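Local atomic coordinates of SAM-dependent O-methyltransferase (PDB entry 1O54), a protein that probably methylates N1 of adenosine 58 in tRNA, using S-adenosyl-L-methionine as the methyl donor and working as a homotetramer. Residues G51-N56 against I67-G72. Residues are numbered along the deposited sequence; the frame is centred on the assembly and turned at random.
Sequences GIIDLN and IRTSAG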
ATOM      1  N   GLY A  51      -0.110  -0.844  38.576  1.00 38.75           N
ATOM      2  CA  GLY A  51       0.101  -1.258  39.947  1.00 38.35           C
ATOM      3  C   GLY A  51       1.288  -2.183  40.043  1.00 37.85           C
ATOM      4  O   GLY A  51       2.041  -2.350  39.077  1.00 37.96           O
ATOM      5  N   ILE A  52       1.441  -2.790  41.215  1.00 36.62           N
ATOM      6  CA  ILE A  52       2.566  -3.653  41.501  1.00 36.53           C
ATOM      7  C   ILE A  52       2.212  -5.091  41.162  1.00 35.91           C
ATOM      8  O   ILE A  52       1.146  -5.573  41.538  1.00 35.28           O
ATOM      9  CB  ILE A  52       2.947  -3.570  43.004  1.00 36.63           C
ATOM     10  CG1 ILE A  52       3.346  -2.133  43.352  1.00 37.79           C
ATOM     11  CG2 ILE A  52       4.087  -4.558  43.313  1.00 36.86           C
ATOM     12  CD1 ILE A  52       3.524  -1.880  44.807  1.00 38.60           C
ATOM     13  N   ILE A  53       3.125  -5.763  40.470  1.00 35.87           N
ATOM     14  CA  ILE A  53       2.990  -7.190  40.178  1.00 35.31           C
ATOM     15  C   ILE A  53       4.028  -7.937  41.020  1.00 34.62           C
ATOM     16  O   ILE A  53       5.218  -7.692  40.921  1.00 33.60           O
ATOM     17  CB  ILE A  53       3.189  -7.470  38.682  1.00 36.08           C
ATOM     18  CG1 ILE A  53       2.252  -6.589  37.850  1.00 36.58           C
ATOM     19  CG2 ILE A  53       2.929  -8.937  38.399  1.00 36.38           C
ATOM     20  CD1 ILE A  53       2.703  -6.364  36.432  1.00 37.86           C
ATOM     21  N   ASP A  54       3.546  -8.841  41.861  1.00 33.49           N
ATOM     22  CA  ASP A  54       4.407  -9.696  42.656  1.00 33.66           C
ATOM     23  C   ASP A  54       4.795 -10.955  41.865  1.00 33.22           C
ATOM     24  O   ASP A  54       3.966 -11.838  41.663  1.00 33.29           O
ATOM     25  CB  ASP A  54       3.646 -10.079  43.930  1.00 33.59           C
ATOM     26  CG  ASP A  54       4.468 -10.916  44.878  1.00 34.78           C
ATOM     27  OD1 ASP A  54       5.644 -11.203  44.565  1.00 38.39           O
ATOM     28  OD2 ASP A  54       4.027 -11.311  45.979  1.00 39.78           O
ATOM     29  N   LEU A  55       6.045 -11.039  41.415  1.00 32.90           N
ATOM     30  CA  LEU A  55       6.454 -12.162  40.554  1.00 33.25           C
ATOM     31  C   LEU A  55       6.441 -13.512  41.274  1.00 33.24           C
ATOM     32  O   LEU A  55       6.273 -14.542  40.633  1.00 32.91           O
ATOM     33  CB  LEU A  55       7.828 -11.910  39.929  1.00 33.21           C
ATOM     34  CG  LEU A  55       7.922 -10.678  39.020  1.00 34.36           C
ATOM     35  CD1 LEU A  55       9.309 -10.594  38.364  1.00 35.77           C
ATOM     36  CD2 LEU A  55       6.859 -10.683  37.950  1.00 34.18           C
ATOM     37  N   ASN A  56       6.585 -13.518  42.595  1.00 33.57           N
ATOM     38  CA  ASN A  56       6.357 -14.754  43.369  1.00 33.70           C
ATOM     39  C   ASN A  56       5.053 -15.471  43.015  1.00 33.71           C
ATOM     40  O   ASN A  56       5.013 -16.704  42.951  1.00 33.53           O
ATOM     41  CB  ASN A  56       6.395 -14.479  44.876  1.00 33.90           C
ATOM     42  CG  ASN A  56       7.807 -14.367  45.398  1.00 33.97           C
ATOM     43  OD1 ASN A  56       8.746 -14.834  44.756  1.00 35.02           O
ATOM     44  ND2 ASN A  56       7.965 -13.755  46.573  1.00 33.87           N
ATOM     45  N   ILE A  67      -3.078 -12.951  36.390  1.00 30.65           N
ATOM     46  CA  ILE A  67      -2.322 -12.330  37.464  1.00 32.25           C
ATOM     47  C   ILE A  67      -2.933 -10.938  37.663  1.00 33.09           C
ATOM     48  O   ILE A  67      -3.232 -10.246  36.695  1.00 32.70           O
ATOM     49  CB  ILE A  67      -0.798 -12.286  37.117  1.00 33.07           C
ATOM     50  CG1 ILE A  67       0.037 -11.677  38.251  1.00 35.53           C
ATOM     51  CG2 ILE A  67      -0.536 -11.503  35.856  1.00 34.33           C
ATOM     52  CD1 ILE A  67       0.160 -12.539  39.454  1.00 37.90           C
ATOM     53  N   ARG A  68      -3.148 -10.563  38.924  1.00 34.69           N
ATOM     54  CA  ARG A  68      -3.686  -9.254  39.282  1.00 36.26           C
ATOM     55  C   ARG A  68      -2.586  -8.372  39.871  1.00 36.19           C
ATOM     56  O   ARG A  68      -1.714  -8.843  40.613  1.00 35.49           O
ATOM     57  CB  ARG A  68      -4.776  -9.398  40.342  1.00 36.91           C
ATOM     58  CG  ARG A  68      -6.021 -10.141  39.882  1.00 39.91           C
ATOM     59  CD  ARG A  68      -7.165  -9.227  39.514  1.00 43.48           C
ATOM     60  NE  ARG A  68      -8.290  -9.963  38.945  1.00 45.33           N
ATOM     61  CZ  ARG A  68      -9.277  -9.397  38.258  1.00 47.34           C
ATOM     62  NH1 ARG A  68      -9.311  -8.078  38.075  1.00 47.89           N
ATOM     63  NH2 ARG A  68     -10.242 -10.154  37.751  1.00 48.90           N
ATOM     64  N   THR A  69      -2.646  -7.082  39.559  1.00 36.23           N
ATOM     65  CA  THR A  69      -1.742  -6.122  40.173  1.00 35.85           C
ATOM     66  C   THR A  69      -2.326  -5.772  41.525  1.00 36.30           C
ATOM     67  O   THR A  69      -3.483  -6.086  41.812  1.00 36.08           O
ATOM     68  CB  THR A  69      -1.620  -4.833  39.356  1.00 35.70           C
ATOM     69  OG1 THR A  69      -2.855  -4.103  39.416  1.00 35.17           O
ATOM     70  CG2 THR A  69      -1.385  -5.131  37.862  1.00 35.72           C
ATOM     71  N   SER A  70      -1.522  -5.103  42.336  1.00 36.99           N
ATOM     72  CA  SER A  70      -1.990  -4.569  43.623  1.00 37.70           C
ATOM     73  C   SER A  70      -3.252  -3.693  43.501  1.00 39.10           C
ATOM     74  O   SER A  70      -4.040  -3.600  44.455  1.00 39.99           O
ATOM     75  CB  SER A  70      -0.874  -3.758  44.279  1.00 37.45           C
ATOM     76  OG  SER A  70      -0.411  -2.755  43.399  1.00 36.14           O
ATOM     77  N   ALA A  71      -3.427  -3.035  42.353  1.00 40.10           N
ATOM     78  CA  ALA A  71      -4.589  -2.177  42.121  1.00 40.94           C
ATOM     79  C   ALA A  71      -5.774  -2.917  41.503  1.00 41.69           C
ATOM     80  O   ALA A  71      -6.734  -2.273  41.054  1.00 42.79           O
ATOM     81  CB  ALA A  71      -4.202  -1.001  41.238  1.00 41.11           C
ATOM     82  N   GLY A  72      -5.695  -4.254  41.446  1.00 41.59           N
ATOM     83  CA  GLY A  72      -6.799  -5.103  40.990  1.00 40.71           C
ATOM     84  C   GLY A  72      -6.913  -5.280  39.486  1.00 39.97           C
ATOM     85  O   GLY A  72      -7.840  -5.935  39.023  1.00 39.89           O
TER
HETATM   86  O   HOH W   1       0.678  -9.398  41.675  1.00 38.96           O
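Ser70 holds both polar backbone atoms of Ile52: its N donates to Ile52 O at 2.8 Å, and its OG accepts from Ile52 N at 2.9 Å, nearly straight at 167°. A small hydroxyl side chain suits this place, because with OG between its own N and carbonyl carbon (chi1 55°) it swings back to the strand edge where the chain has already turned. Ile52 O also takes a CA-H...O contact from Thr69 CA. Gly51 fits beside Thr69 and Ser70 because its backbone angles, and the closeness of both hydroxyls, leave no room for a CB.

The tightly packed side is apolar and buried. The branched Ile53 reaches two partners, CG2 meeting CG1 of Ile67 at 4.0 Å, roughly at right angles, and CG1 meeting CG2 of Thr69 at 3.9 Å. Leu28 and Phe30 of strand 25-30 continue this small core. Thr69 turns its methyl inward while OG1 bonds to Leu50 O and Lys73 N and, weakly, to Ala71 N in the type I turn 69-72.

Ser70 and that turn are exposed, putting the hydroxyl bond on the solvent side. Beyond Ile53 the backbones part. Arg68 points away, its NH1 hydrogen-bonded in plane to Gly72 O, its NH2 salt-bridged to Glu274 and Glu275 of a second subunit.

Far from the predicted cofactor site, hairpin strand 51-54 thus meets the end of strand 66-68 and its turn. Ser70 fixes Ile52 directionally, Ile53 only packs, and a water satisfies Asp54 N (2.9 Å) and Arg68 O (2.7 Å) where direct bonding fails.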